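Local coordinates for angiopoietin-related protein 3 (Homo sapiens, PDB 6EUA) that raises plasma triglycerides by inhibiting lipoprotein lipase and, through the fibrinogen-like domain described here, mediates endothelial cell adhesion, at residues F62-E67 and Y71-L76; Y125-V130 and G168-D173. All coordinates share one frame; numbering follows the deposited sequence.

In the fold
Both contacts belong to the fibrinogen-like domain and both reach its large antiparallel sheet, by different routes. Interaction 1 is local: the loop entering helix 66-71 meets the strand that leaves it, with an aromatic centre under Glu64, and Glu67 with Tyr71 nearer solvent, where a second subunit also reaches the strand. Interaction 2 joins distant parts of the chain, strand 127-134 of the large sheet and strand 169-171 of a two-stranded one, and its touching residues are all buried. A ring edge meeting a ring face characterises the first, an indole N-H on a carbonyl the second. Their centres are about 18 Å apart, yet Trp66 packs on Tyr125.

Interaction 1 of 2, residues F62-E67 and Y71-L76; sequences FNETWE and YGFGRL
Phe73 points one edge of its ring into the face of Phe62, a T-shaped pair with centroids 5.0 Å apart and planes at 78°. Its CE1 stands over the middle of the Phe62 ring. One face of Phe73 is taken by Glu64, whose CG sits 3.8 Å from the Phe73 ring centroid, almost on the ring normal, in a CH-pi contact. The glutamate chain bends at CG (chi2 -73°), which lets its methylenes lie on the ring while OE2 turns back to Asn68 and, weakly, to the N of Thr65. Phe73 has CG between its backbone N and carbonyl carbon (chi1 59°), a setting that brings its ring to both partners.

Tyr71 N donates to Glu67 O at 2.9 Å, the i to i+4 bond in the last turn of helix 66-71. Glu67 OE2, alongside, comes 3.3 Å from Tyr71 CE2 at the ring edge. Gly72, with positive phi, leads into the strand, where Phe73 pairs its backbone with Trp81, joining the helix entry to the large sheet of the fibrinogen-like domain. The chemistry implies an apolar aromatic centre overlaid by glutamate methylenes, while the Glu64 carboxylate keeps polar partners at the helix start.

Interaction 2 of 2, residues Y125-V130 and G168-D173; sequences YTLHLV and GWWWHD
Trp170 meets Tyr125 and Leu127 with two different parts of one indole, its N-H edge and one face. Gly168 leads into the strand, its carbonyl O bonded to the side chain of Asn181. Trp169 comes next and packs its indole on Asn178 and Asn179; CE3 of Trp170 lies over the rim of one of its faces.

At Trp170 the chain sends its side chain across. With CG anti to the carbonyl carbon (chi1 -68°), the indole reaches Tyr125, and its NE1 donates to Tyr125 O at 2.8 Å. The acceptor lies in the indole plane, and the C=O...N angle is 171°, although the N-H itself is bent, with 138° at the hydrogen. Leu127 crosses the indole at about a right angle. Its CB is 3.4 Å from Trp170 CD1 and sits over the five-membered ring in a CH-pi contact, while CD2 reaches 3.8 Å from Trp170 CD2, toward the benzene half. Phe148, from the strand paired with 169-171, meets the same indole edge-to-face, and Leu84 of helix 84-91 touches it too.

Trp171 then turns to the side opposite Trp170, as expected of consecutive strand residues, and CD1 of Trp169 packs over one of its faces.

Tyr125 directs its hydroxyl elsewhere, to Glu85 and Lys70, so its backbone and its ring serve separate neighbours. Here a buried indole N-H is satisfied by a main-chain carbonyl just before strand 127-134. That bond ties the N-H edge of Trp170 to the main chain, while Leu127 packs on its face and joins the small sheet to the large one through apolar contact.

Interaction 1 of 2, residues F62-E67 and Y71-L76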
ATOM      1  N   PHE A  62      -7.802 -17.523   7.051  1.00 33.68           N
ATOM      2  CA  PHE A  62      -7.368 -17.328   8.428  1.00 30.77           C
ATOM      3  C   PHE A  62      -7.322 -18.625   9.242  1.00 37.95           C
ATOM      4  O   PHE A  62      -7.005 -18.581  10.437  1.00 35.17           O
ATOM      5  CB  PHE A  62      -8.254 -16.282   9.130  1.00 28.73           C
ATOM      6  CG  PHE A  62      -7.740 -14.879   8.980  1.00 30.67           C
ATOM      7  CD1 PHE A  62      -7.621 -14.315   7.725  1.00 30.27           C
ATOM      8  CD2 PHE A  62      -7.336 -14.139  10.088  1.00 31.17           C
ATOM      9  CE1 PHE A  62      -7.120 -13.037   7.565  1.00 30.84           C
ATOM     10  CE2 PHE A  62      -6.830 -12.850   9.931  1.00 30.20           C
ATOM     11  CZ  PHE A  62      -6.729 -12.299   8.666  1.00 27.35           C
ATOM     12  N   ASN A  63      -7.617 -19.775   8.640  1.00 31.99           N
ATOM     13  CA  ASN A  63      -7.538 -21.035   9.376  1.00 36.76           C
ATOM     14  C   ASN A  63      -6.113 -21.586   9.342  1.00 36.72           C
ATOM     15  O   ASN A  63      -5.836 -22.658   8.811  1.00 44.79           O
ATOM     16  CB  ASN A  63      -8.526 -22.052   8.829  1.00 35.57           C
ATOM     17  CG  ASN A  63      -8.662 -23.248   9.729  1.00 41.43           C
ATOM     18  OD1 ASN A  63      -8.424 -23.154  10.933  1.00 45.38           O
ATOM     19  ND2 ASN A  63      -9.030 -24.386   9.158  1.00 42.81           N
ATOM     20  N   GLU A  64      -5.212 -20.832   9.958  1.00 35.59           N
ATOM     21  CA  GLU A  64      -3.781 -21.065   9.860  1.00 37.08           C
ATOM     22  C   GLU A  64      -3.272 -21.855  11.060  1.00 37.09           C
ATOM     23  O   GLU A  64      -3.957 -22.034  12.076  1.00 36.68           O
ATOM     24  CB  GLU A  64      -3.031 -19.732   9.741  1.00 36.02           C
ATOM     25  CG  GLU A  64      -2.920 -19.213   8.316  1.00 38.34           C
ATOM     26  CD  GLU A  64      -1.931 -20.013   7.476  1.00 47.47           C
ATOM     27  OE1 GLU A  64      -1.892 -19.789   6.248  1.00 52.46           O
ATOM     28  OE2 GLU A  64      -1.191 -20.863   8.030  1.00 50.02           O
ATOM     29  N   THR A  65      -2.035 -22.321  10.922  1.00 37.14           N
ATOM     30  CA  THR A  65      -1.376 -23.118  11.939  1.00 35.34           C
ATOM     31  C   THR A  65      -1.006 -22.253  13.134  1.00 34.53           C
ATOM     32  O   THR A  65      -0.964 -21.012  13.063  1.00 32.61           O
ATOM     33  CB  THR A  65      -0.098 -23.748  11.390  1.00 42.61           C
ATOM     34  OG1 THR A  65       0.611 -22.780  10.598  1.00 42.75           O
ATOM     35  CG2 THR A  65      -0.432 -24.947  10.526  1.00 38.49           C
ATOM     36  N   TRP A  66      -0.685 -22.942  14.231  1.00 36.40           N
ATOM     37  CA  TRP A  66      -0.144 -22.277  15.410  1.00 36.43           C
ATOM     38  C   TRP A  66       1.116 -21.488  15.066  1.00 35.53           C
ATOM     39  O   TRP A  66       1.263 -20.330  15.473  1.00 36.96           O
ATOM     40  CB  TRP A  66       0.139 -23.307  16.509  1.00 39.34           C
ATOM     41  CG  TRP A  66       0.730 -22.721  17.757  1.00 46.56           C
ATOM     42  CD1 TRP A  66       2.046 -22.704  18.111  1.00 49.76           C
ATOM     43  CD2 TRP A  66       0.024 -22.057  18.815  1.00 51.18           C
ATOM     44  NE1 TRP A  66       2.206 -22.072  19.322  1.00 51.82           N
ATOM     45  CE2 TRP A  66       0.978 -21.670  19.777  1.00 53.18           C
ATOM     46  CE3 TRP A  66      -1.323 -21.758  19.045  1.00 46.08           C
ATOM     47  CZ2 TRP A  66       0.630 -20.999  20.945  1.00 55.02           C
ATOM     48  CZ3 TRP A  66      -1.667 -21.094  20.213  1.00 46.31           C
ATOM     49  CH2 TRP A  66      -0.694 -20.723  21.146  1.00 51.77           C
ATOM     50  N   GLU A  67       2.039 -22.090  14.310  1.00 36.54           N
ATOM     51  CA  GLU A  67       3.273 -21.371  14.005  1.00 36.16           C
ATOM     52  C   GLU A  67       2.974 -20.071  13.267  1.00 40.46           C
ATOM     53  O   GLU A  67       3.510 -19.011  13.612  1.00 32.57           O
ATOM     54  CB  GLU A  67       4.224 -22.247  13.190  1.00 39.99           C
ATOM     55  CG  GLU A  67       4.830 -23.417  13.968  1.00 62.94           C
ATOM     56  CD  GLU A  67       5.695 -22.977  15.144  1.00 72.37           C
ATOM     57  OE1 GLU A  67       5.293 -23.205  16.313  1.00 73.52           O
ATOM     58  OE2 GLU A  67       6.784 -22.415  14.895  1.00 76.02           O
ATOM     59  N   TYR A  71       3.862 -16.206  14.256  1.00 29.63           N
ATOM     60  CA  TYR A  71       4.832 -15.360  13.567  1.00 34.90           C
ATOM     61  C   TYR A  71       4.229 -14.392  12.547  1.00 36.70           C
ATOM     62  O   TYR A  71       4.927 -13.468  12.118  1.00 35.47           O
ATOM     63  CB  TYR A  71       5.892 -16.230  12.877  1.00 40.99           C
ATOM     64  CG  TYR A  71       6.719 -17.034  13.856  1.00 41.32           C
ATOM     65  CD1 TYR A  71       7.531 -16.407  14.793  1.00 48.46           C
ATOM     66  CD2 TYR A  71       6.659 -18.423  13.870  1.00 46.95           C
ATOM     67  CE1 TYR A  71       8.288 -17.143  15.702  1.00 59.15           C
ATOM     68  CE2 TYR A  71       7.412 -19.168  14.770  1.00 59.09           C
ATOM     69  CZ  TYR A  71       8.224 -18.523  15.683  1.00 61.21           C
ATOM     70  OH  TYR A  71       8.964 -19.262  16.576  1.00 62.48           O
ATOM     71  N   GLY A  72       2.969 -14.555  12.174  1.00 26.12           N
ATOM     72  CA  GLY A  72       2.301 -13.646  11.264  1.00 24.62           C
ATOM     73  C   GLY A  72       1.945 -14.318   9.947  1.00 28.63           C
ATOM     74  O   GLY A  72       2.618 -15.250   9.494  1.00 30.05           O
ATOM     75  N   PHE A  73       0.867 -13.837   9.320  1.00 25.08           N
ATOM     76  CA  PHE A  73       0.544 -14.226   7.948  1.00 24.72           C
ATOM     77  C   PHE A  73      -0.315 -13.151   7.301  1.00 29.50           C
ATOM     78  O   PHE A  73      -0.948 -12.344   7.987  1.00 24.82           O
ATOM     79  CB  PHE A  73      -0.189 -15.572   7.873  1.00 25.81           C
ATOM     80  CG  PHE A  73      -1.491 -15.598   8.631  1.00 29.16           C
ATOM     81  CD1 PHE A  73      -2.675 -15.133   8.051  1.00 25.19           C
ATOM     82  CD2 PHE A  73      -1.523 -16.073   9.939  1.00 25.67           C
ATOM     83  CE1 PHE A  73      -3.876 -15.163   8.766  1.00 36.93           C
ATOM     84  CE2 PHE A  73      -2.712 -16.106  10.660  1.00 25.71           C
ATOM     85  CZ  PHE A  73      -3.890 -15.648  10.074  1.00 41.61           C
ATOM     86  N   GLY A  74      -0.368 -13.189   5.973  1.00 24.69           N
ATOM     87  CA  GLY A  74      -1.172 -12.280   5.184  1.00 27.64           C
ATOM     88  C   GLY A  74      -0.344 -11.229   4.470  1.00 29.52           C
ATOM     89  O   GLY A  74       0.836 -11.427   4.146  1.00 28.69           O
ATOM     90  N   ARG A  75      -0.991 -10.088   4.208  1.00 31.34           N
ATOM     91  CA  ARG A  75      -0.350  -8.942   3.569  1.00 29.68           C
ATOM     92  C   ARG A  75      -0.595  -7.700   4.408  1.00 26.35           C
ATOM     93  O   ARG A  75      -1.742  -7.413   4.781  1.00 27.38           O
ATOM     94  CB  ARG A  75      -0.877  -8.700   2.146  1.00 40.59           C
ATOM     95  CG  ARG A  75      -1.604  -9.865   1.518  1.00 52.73           C
ATOM     96  CD  ARG A  75      -1.969  -9.577   0.069  1.00 62.33           C
ATOM     97  NE  ARG A  75      -0.923 -10.026  -0.849  1.00 77.83           N
ATOM     98  CZ  ARG A  75      -0.742 -11.290  -1.228  1.00 84.29           C
ATOM     99  NH1 ARG A  75      -1.535 -12.247  -0.762  1.00 84.26           N
ATOM    100  NH2 ARG A  75       0.239 -11.598  -2.068  1.00 86.55           N
ATOM    101  N   LEU A  76       0.469  -6.941   4.678  1.00 26.81           N
ATOM    102  CA  LEU A  76       0.315  -5.759   5.521  1.00 37.13           C
ATOM    103  C   LEU A  76      -0.509  -4.678   4.834  1.00 31.52           C
ATOM    104  O   LEU A  76      -1.122  -3.852   5.516  1.00 33.56           O
ATOM    105  CB  LEU A  76       1.682  -5.203   5.924  1.00 41.28           C
ATOM    106  CG  LEU A  76       2.382  -5.895   7.096  1.00 42.47           C
ATOM    107  CD1 LEU A  76       3.802  -5.352   7.255  1.00 40.05           C
ATOM    108  CD2 LEU A  76       1.583  -5.757   8.404  1.00 33.31           C
TER

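Interaction 2 of 2, residues Y125-V130 and G168-D173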
ATOM      1  N   TYR A 125      -0.321 -17.294  25.287  1.00 41.57           N
ATOM      2  CA  TYR A 125      -0.705 -15.919  24.957  1.00 41.05           C
ATOM      3  C   TYR A 125      -2.052 -15.544  25.579  1.00 38.34           C
ATOM      4  O   TYR A 125      -2.962 -15.051  24.906  1.00 32.16           O
ATOM      5  CB  TYR A 125      -0.708 -15.715  23.437  1.00 37.69           C
ATOM      6  CG  TYR A 125       0.662 -15.902  22.818  1.00 41.69           C
ATOM      7  CD1 TYR A 125       1.676 -14.991  23.070  1.00 39.42           C
ATOM      8  CD2 TYR A 125       0.947 -16.991  22.001  1.00 43.23           C
ATOM      9  CE1 TYR A 125       2.925 -15.144  22.520  1.00 44.14           C
ATOM     10  CE2 TYR A 125       2.208 -17.157  21.441  1.00 36.74           C
ATOM     11  CZ  TYR A 125       3.194 -16.226  21.706  1.00 42.82           C
ATOM     12  OH  TYR A 125       4.462 -16.349  21.165  1.00 44.55           O
ATOM     13  N   THR A 126      -2.172 -15.776  26.887  1.00 38.36           N
ATOM     14  CA  THR A 126      -3.450 -15.590  27.565  1.00 33.56           C
ATOM     15  C   THR A 126      -3.838 -14.117  27.607  1.00 38.02           C
ATOM     16  O   THR A 126      -3.040 -13.260  27.998  1.00 44.20           O
ATOM     17  CB  THR A 126      -3.381 -16.163  28.970  1.00 35.70           C
ATOM     18  OG1 THR A 126      -3.109 -17.565  28.874  1.00 41.20           O
ATOM     19  CG2 THR A 126      -4.703 -15.964  29.685  1.00 38.64           C
ATOM     20  N   LEU A 127      -5.073 -13.831  27.205  1.00 34.40           N
ATOM     21  CA  LEU A 127      -5.587 -12.476  27.083  1.00 36.61           C
ATOM     22  C   LEU A 127      -6.601 -12.197  28.184  1.00 41.53           C
ATOM     23  O   LEU A 127      -7.476 -13.022  28.450  1.00 45.62           O
ATOM     24  CB  LEU A 127      -6.242 -12.280  25.720  1.00 37.08           C
ATOM     25  CG  LEU A 127      -6.721 -10.875  25.389  1.00 35.18           C
ATOM     26  CD1 LEU A 127      -5.499 -10.030  25.066  1.00 39.40           C
ATOM     27  CD2 LEU A 127      -7.674 -10.924  24.206  1.00 34.17           C
ATOM     28  N   HIS A 128      -6.487 -11.029  28.817  1.00 42.67           N
ATOM     29  CA  HIS A 128      -7.396 -10.611  29.883  1.00 48.12           C
ATOM     30  C   HIS A 128      -7.932  -9.225  29.532  1.00 47.99           C
ATOM     31  O   HIS A 128      -7.173  -8.250  29.530  1.00 43.27           O
ATOM     32  CB  HIS A 128      -6.678 -10.611  31.237  1.00 48.97           C
ATOM     33  CG  HIS A 128      -7.557 -10.252  32.395  1.00 58.48           C
ATOM     34  ND1 HIS A 128      -7.560  -8.998  32.968  1.00 60.70           N
ATOM     35  CD2 HIS A 128      -8.458 -10.985  33.094  1.00 61.53           C
ATOM     36  CE1 HIS A 128      -8.431  -8.970  33.961  1.00 61.76           C
ATOM     37  NE2 HIS A 128      -8.987 -10.164  34.061  1.00 63.06           N
ATOM     38  N   LEU A 129      -9.231  -9.135  29.234  1.00 40.73           N
ATOM     39  CA  LEU A 129      -9.858  -7.907  28.750  1.00 42.17           C
ATOM     40  C   LEU A 129     -10.860  -7.343  29.748  1.00 45.10           C
ATOM     41  O   LEU A 129     -11.555  -8.087  30.450  1.00 42.87           O
ATOM     42  CB  LEU A 129     -10.611  -8.119  27.429  1.00 40.87           C
ATOM     43  CG  LEU A 129      -9.993  -8.778  26.208  1.00 43.79           C
ATOM     44  CD1 LEU A 129     -11.086  -9.144  25.208  1.00 43.03           C
ATOM     45  CD2 LEU A 129      -9.018  -7.838  25.589  1.00 46.25           C
ATOM     46  N   VAL A 130     -10.967  -6.015  29.752  1.00 45.89           N
ATOM     47  CA  VAL A 130     -12.039  -5.295  30.438  1.00 43.00           C
ATOM     48  C   VAL A 130     -12.560  -4.225  29.486  1.00 44.00           C
ATOM     49  O   VAL A 130     -11.777  -3.421  28.974  1.00 33.33           O
ATOM     50  CB  VAL A 130     -11.558  -4.651  31.754  1.00 47.02           C
ATOM     51  CG1 VAL A 130     -12.677  -3.812  32.369  1.00 42.64           C
ATOM     52  CG2 VAL A 130     -11.072  -5.713  32.731  1.00 51.41           C
ATOM     53  N   GLY A 168      -7.560 -18.928  14.511  1.00 35.43           N
ATOM     54  CA  GLY A 168      -6.915 -18.784  15.808  1.00 32.41           C
ATOM     55  C   GLY A 168      -7.547 -17.653  16.603  1.00 31.37           C
ATOM     56  O   GLY A 168      -7.656 -16.527  16.118  1.00 31.03           O
ATOM     57  N   TRP A 169      -7.945 -17.964  17.840  1.00 32.30           N
ATOM     58  CA  TRP A 169      -8.708 -17.021  18.652  1.00 34.68           C
ATOM     59  C   TRP A 169      -8.538 -17.342  20.130  1.00 33.83           C
ATOM     60  O   TRP A 169      -8.093 -18.430  20.505  1.00 31.48           O
ATOM     61  CB  TRP A 169     -10.204 -17.036  18.288  1.00 31.65           C
ATOM     62  CG  TRP A 169     -10.958 -15.811  18.746  1.00 30.35           C
ATOM     63  CD1 TRP A 169     -12.042 -15.755  19.613  1.00 30.34           C
ATOM     64  CD2 TRP A 169     -10.690 -14.458  18.358  1.00 27.97           C
ATOM     65  NE1 TRP A 169     -12.442 -14.450  19.777  1.00 32.18           N
ATOM     66  CE2 TRP A 169     -11.634 -13.638  19.015  1.00 33.76           C
ATOM     67  CE3 TRP A 169      -9.739 -13.857  17.513  1.00 26.70           C
ATOM     68  CZ2 TRP A 169     -11.651 -12.248  18.856  1.00 32.64           C
ATOM     69  CZ3 TRP A 169      -9.770 -12.473  17.342  1.00 29.35           C
ATOM     70  CH2 TRP A 169     -10.712 -11.688  18.015  1.00 31.50           C
ATOM     71  N   TRP A 170      -8.917 -16.375  20.964  1.00 34.21           N
ATOM     72  CA  TRP A 170      -8.851 -16.506  22.416  1.00 35.97           C
ATOM     73  C   TRP A 170     -10.191 -17.013  22.942  1.00 38.17           C
ATOM     74  O   TRP A 170     -11.245 -16.500  22.553  1.00 34.33           O
ATOM     75  CB  TRP A 170      -8.511 -15.162  23.060  1.00 38.66           C
ATOM     76  CG  TRP A 170      -7.102 -14.611  22.815  1.00 31.13           C
ATOM     77  CD1 TRP A 170      -5.961 -14.910  23.526  1.00 38.68           C
ATOM     78  CD2 TRP A 170      -6.707 -13.654  21.819  1.00 26.98           C
ATOM     79  NE1 TRP A 170      -4.890 -14.198  23.031  1.00 41.26           N
ATOM     80  CE2 TRP A 170      -5.319 -13.417  21.990  1.00 35.30           C
ATOM     81  CE3 TRP A 170      -7.390 -12.971  20.804  1.00 33.46           C
ATOM     82  CZ2 TRP A 170      -4.602 -12.533  21.180  1.00 25.31           C
ATOM     83  CZ3 TRP A 170      -6.681 -12.079  20.003  1.00 25.05           C
ATOM     84  CH2 TRP A 170      -5.294 -11.879  20.191  1.00 39.59           C
ATOM     85  N   TRP A 171     -10.152 -18.007  23.831  1.00 33.46           N
ATOM     86  CA  TRP A 171     -11.372 -18.689  24.245  1.00 39.13           C
ATOM     87  C   TRP A 171     -11.391 -18.896  25.750  1.00 43.23           C
ATOM     88  O   TRP A 171     -10.353 -18.948  26.410  1.00 40.16           O
ATOM     89  CB  TRP A 171     -11.535 -20.051  23.551  1.00 40.58           C
ATOM     90  CG  TRP A 171     -11.757 -19.939  22.059  1.00 46.23           C
ATOM     91  CD1 TRP A 171     -10.874 -20.278  21.064  1.00 46.84           C
ATOM     92  CD2 TRP A 171     -12.932 -19.447  21.396  1.00 40.73           C
ATOM     93  NE1 TRP A 171     -11.431 -20.029  19.829  1.00 41.97           N
ATOM     94  CE2 TRP A 171     -12.690 -19.517  20.004  1.00 41.04           C
ATOM     95  CE3 TRP A 171     -14.160 -18.943  21.844  1.00 47.71           C
ATOM     96  CZ2 TRP A 171     -13.630 -19.102  19.059  1.00 44.09           C
ATOM     97  CZ3 TRP A 171     -15.100 -18.546  20.902  1.00 49.07           C
ATOM     98  CH2 TRP A 171     -14.828 -18.628  19.526  1.00 47.10           C
ATOM     99  N   HIS A 172     -12.611 -19.011  26.270  1.00 48.21           N
ATOM    100  CA  HIS A 172     -12.891 -19.485  27.615  1.00 50.76           C
ATOM    101  C   HIS A 172     -14.097 -20.407  27.491  1.00 51.49           C
ATOM    102  O   HIS A 172     -14.764 -20.434  26.453  1.00 50.32           O
ATOM    103  CB  HIS A 172     -13.145 -18.302  28.559  1.00 58.93           C
ATOM    104  CG  HIS A 172     -13.799 -18.664  29.855  1.00 76.03           C
ATOM    105  ND1 HIS A 172     -14.801 -17.896  30.406  1.00 81.54           N
ATOM    106  CD2 HIS A 172     -13.545 -19.648  30.747  1.00 82.76           C
ATOM    107  CE1 HIS A 172     -15.175 -18.424  31.556  1.00 85.88           C
ATOM    108  NE2 HIS A 172     -14.437 -19.495  31.781  1.00 87.84           N
ATOM    109  N   ASP A 173     -14.360 -21.194  28.544  1.00 55.71           N
ATOM    110  CA  ASP A 173     -15.486 -22.129  28.562  1.00 67.80           C
ATOM    111  C   ASP A 173     -16.802 -21.494  28.124  1.00 65.01           C
ATOM    112  O   ASP A 173     -17.681 -22.193  27.607  1.00 62.71           O
ATOM    113  CB  ASP A 173     -15.668 -22.720  29.966  1.00 81.53           C
ATOM    114  CG  ASP A 173     -14.355 -22.952  30.687  1.00 92.22           C
ATOM    115  OD1 ASP A 173     -14.220 -22.507  31.847  1.00 97.41           O
ATOM    116  OD2 ASP A 173     -13.456 -23.583  30.097  1.00 96.76           O
TER